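Local coordinates for protein serine--tRNA ligase, cytoplasmic (Candida albicans, PDB 3QO8) that attaches serine to tRNA(Ser) in two steps, first activating the amino acid with ATP and then transferring it to the acceptor end of the tRNA, at residues 417-420 against 425-428. Sequence-based numbering, arbitrary orientation.
Sequences ENYQ and LVIP. With SSA (5'-O-(N-(L-seryl)-sulfamoyl)adenosine), chain D.
Pro428 sets its pyrrolidine ring over one face of the Tyr419 phenol, a clear instance of a saturated carbon, CG, seated over the centre of a flat aromatic face. Its CG stands 3.6 Å from the centroid of the Tyr419 ring and only 9° off the normal, a CH-pi contact, with CB of Pro428 near CZ of Tyr419. Val426 borders the ring at its edge: its CG1 lies 3.8 Å from CD2 of Tyr419, the two side chains crossing at about a right angle, while CD1 of Leu425 fits beneath the root of the tyrosine, 3.6 Å from its CB. With CG anti to its own carbonyl carbon (chi1 -84°), Tyr419 can send its ring out across Val426 to Pro428 while its backbone O takes the N-H of Val426, with N 2.9 Å away. The chain reverses here: helix 408-419 runs out into strand 420-421, which turns back as the antiparallel strand 424-426 of a small three-stranded sheet completed by 441-443, with Gln420 and Leu425 a non-hydrogen-bonded pair. On the helix side, Gln420 folds back so that NE2 meets a lone pair of the Glu417 carbonyl oxygen at 3.0 Å, nearly straight at 171°. Tyr419, Val426, Ile427 and Pro428 also belong to a pocket that holds a seryl-sulfamoyl-adenosine, separate from the one that includes residues of the predicted ATP site. The edge of the tyrosine ring meets its adenine, CE2 of Tyr419 standing over the face of the base 3.5 Å from C4, and CG1 of Val426 borders the six-membered ring. The phenol oxygen is hydrogen-bonded to the carbonyl of Leu330, and Glu134, Ala145 and Glu429 supply backbone partners to the ligand.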
# COMPACT_ATOMS: atom_id res chain seq x y z
N GLU A 417 1.66 -26.26 1.09
CA GLU A 417 2.29 -27.51 0.65
C GLU A 417 2.36 -28.52 1.79
O GLU A 417 2.22 -29.72 1.57
CB GLU A 417 3.66 -27.29 -0.00
CG GLU A 417 3.58 -26.45 -1.28
CD GLU A 417 4.83 -26.53 -2.14
OE1 GLU A 417 5.79 -27.24 -1.77
OE2 GLU A 417 4.83 -25.88 -3.21
N ASN A 418 2.53 -28.03 3.02
CA ASN A 418 2.69 -28.93 4.17
C ASN A 418 1.39 -29.37 4.87
O ASN A 418 1.41 -30.27 5.70
CB ASN A 418 3.66 -28.32 5.18
CG ASN A 418 5.11 -28.47 4.75
OD1 ASN A 418 5.63 -29.59 4.68
ND2 ASN A 418 5.78 -27.35 4.47
N TYR A 419 0.28 -28.72 4.54
CA TYR A 419 -0.98 -29.02 5.22
C TYR A 419 -2.01 -29.57 4.25
O TYR A 419 -3.16 -29.78 4.62
CB TYR A 419 -1.52 -27.79 5.97
CG TYR A 419 -0.91 -27.62 7.35
CD1 TYR A 419 0.35 -27.06 7.51
CD2 TYR A 419 -1.59 -28.04 8.49
CE1 TYR A 419 0.93 -26.91 8.77
CE2 TYR A 419 -1.02 -27.90 9.76
CZ TYR A 419 0.24 -27.34 9.89
OH TYR A 419 0.82 -27.19 11.14
N GLN A 420 -1.59 -29.83 3.02
CA GLN A 420 -2.48 -30.40 2.02
C GLN A 420 -2.75 -31.86 2.33
O GLN A 420 -1.94 -32.54 2.95
CB GLN A 420 -1.88 -30.28 0.61
CG GLN A 420 -0.72 -31.23 0.32
CD GLN A 420 -0.13 -31.01 -1.07
OE1 GLN A 420 -0.76 -31.36 -2.07
NE2 GLN A 420 1.05 -30.41 -1.14
N LEU A 425 -7.36 -28.85 2.66
CA LEU A 425 -6.29 -28.27 3.47
C LEU A 425 -6.61 -28.33 4.96
O LEU A 425 -7.64 -27.82 5.40
CB LEU A 425 -6.08 -26.80 3.10
CG LEU A 425 -4.93 -26.14 3.87
CD1 LEU A 425 -3.61 -26.59 3.24
CD2 LEU A 425 -5.04 -24.61 3.88
N VAL A 426 -5.73 -28.94 5.74
CA VAL A 426 -5.85 -28.87 7.20
C VAL A 426 -5.40 -27.47 7.66
O VAL A 426 -4.40 -26.95 7.20
CB VAL A 426 -4.99 -29.98 7.87
CG1 VAL A 426 -4.87 -29.74 9.37
CG2 VAL A 426 -5.58 -31.36 7.58
N ILE A 427 -6.16 -26.84 8.56
CA ILE A 427 -5.78 -25.53 9.07
C ILE A 427 -4.82 -25.70 10.26
O ILE A 427 -5.14 -26.41 11.22
CB ILE A 427 -7.02 -24.72 9.53
CG1 ILE A 427 -8.01 -24.53 8.37
CG2 ILE A 427 -6.61 -23.38 10.15
CD1 ILE A 427 -7.50 -23.71 7.20
N PRO A 428 -3.64 -25.07 10.20
CA PRO A 428 -2.72 -25.21 11.33
C PRO A 428 -3.41 -24.86 12.66
O PRO A 428 -4.10 -23.85 12.74
CB PRO A 428 -1.62 -24.20 11.01
CG PRO A 428 -1.59 -24.17 9.48
CD PRO A 428 -3.03 -24.34 9.06
N10 SSA D . 4.30 -31.15 20.11
CA SSA D . 2.93 -31.15 19.62
CB SSA D . 2.22 -29.91 20.16
OG SSA D . 0.89 -29.84 19.63
C9 SSA D . 2.93 -31.14 18.11
O9 SSA D . 1.88 -31.18 17.49
N8 SSA D . 4.12 -31.06 17.52
S1 SSA D . 4.25 -30.86 15.93
O1S SSA D . 5.61 -30.51 15.62
O2S SSA D . 3.88 -32.08 15.26
O5' SSA D . 3.29 -29.74 15.49
C5' SSA D . 3.65 -28.37 15.61
C4' SSA D . 2.37 -27.54 15.50
O4' SSA D . 1.89 -27.51 14.15
C3' SSA D . 1.24 -28.13 16.33
O3' SSA D . 1.14 -27.48 17.60
C2' SSA D . -0.01 -27.90 15.51
O2' SSA D . -0.64 -26.69 15.93
C1' SSA D . 0.48 -27.73 14.09
N9 SSA D . 0.16 -28.99 13.37
C8 SSA D . 1.02 -29.97 13.03
N7 SSA D . 0.33 -30.94 12.40
C5 SSA D . -0.97 -30.57 12.35
C6 SSA D . -2.13 -31.14 11.84
N6 SSA D . -2.09 -32.35 11.22
N1 SSA D . -3.30 -30.48 11.97
C2 SSA D . -3.36 -29.28 12.57
N3 SSA D . -2.26 -28.70 13.07
C4 SSA D . -1.06 -29.33 12.97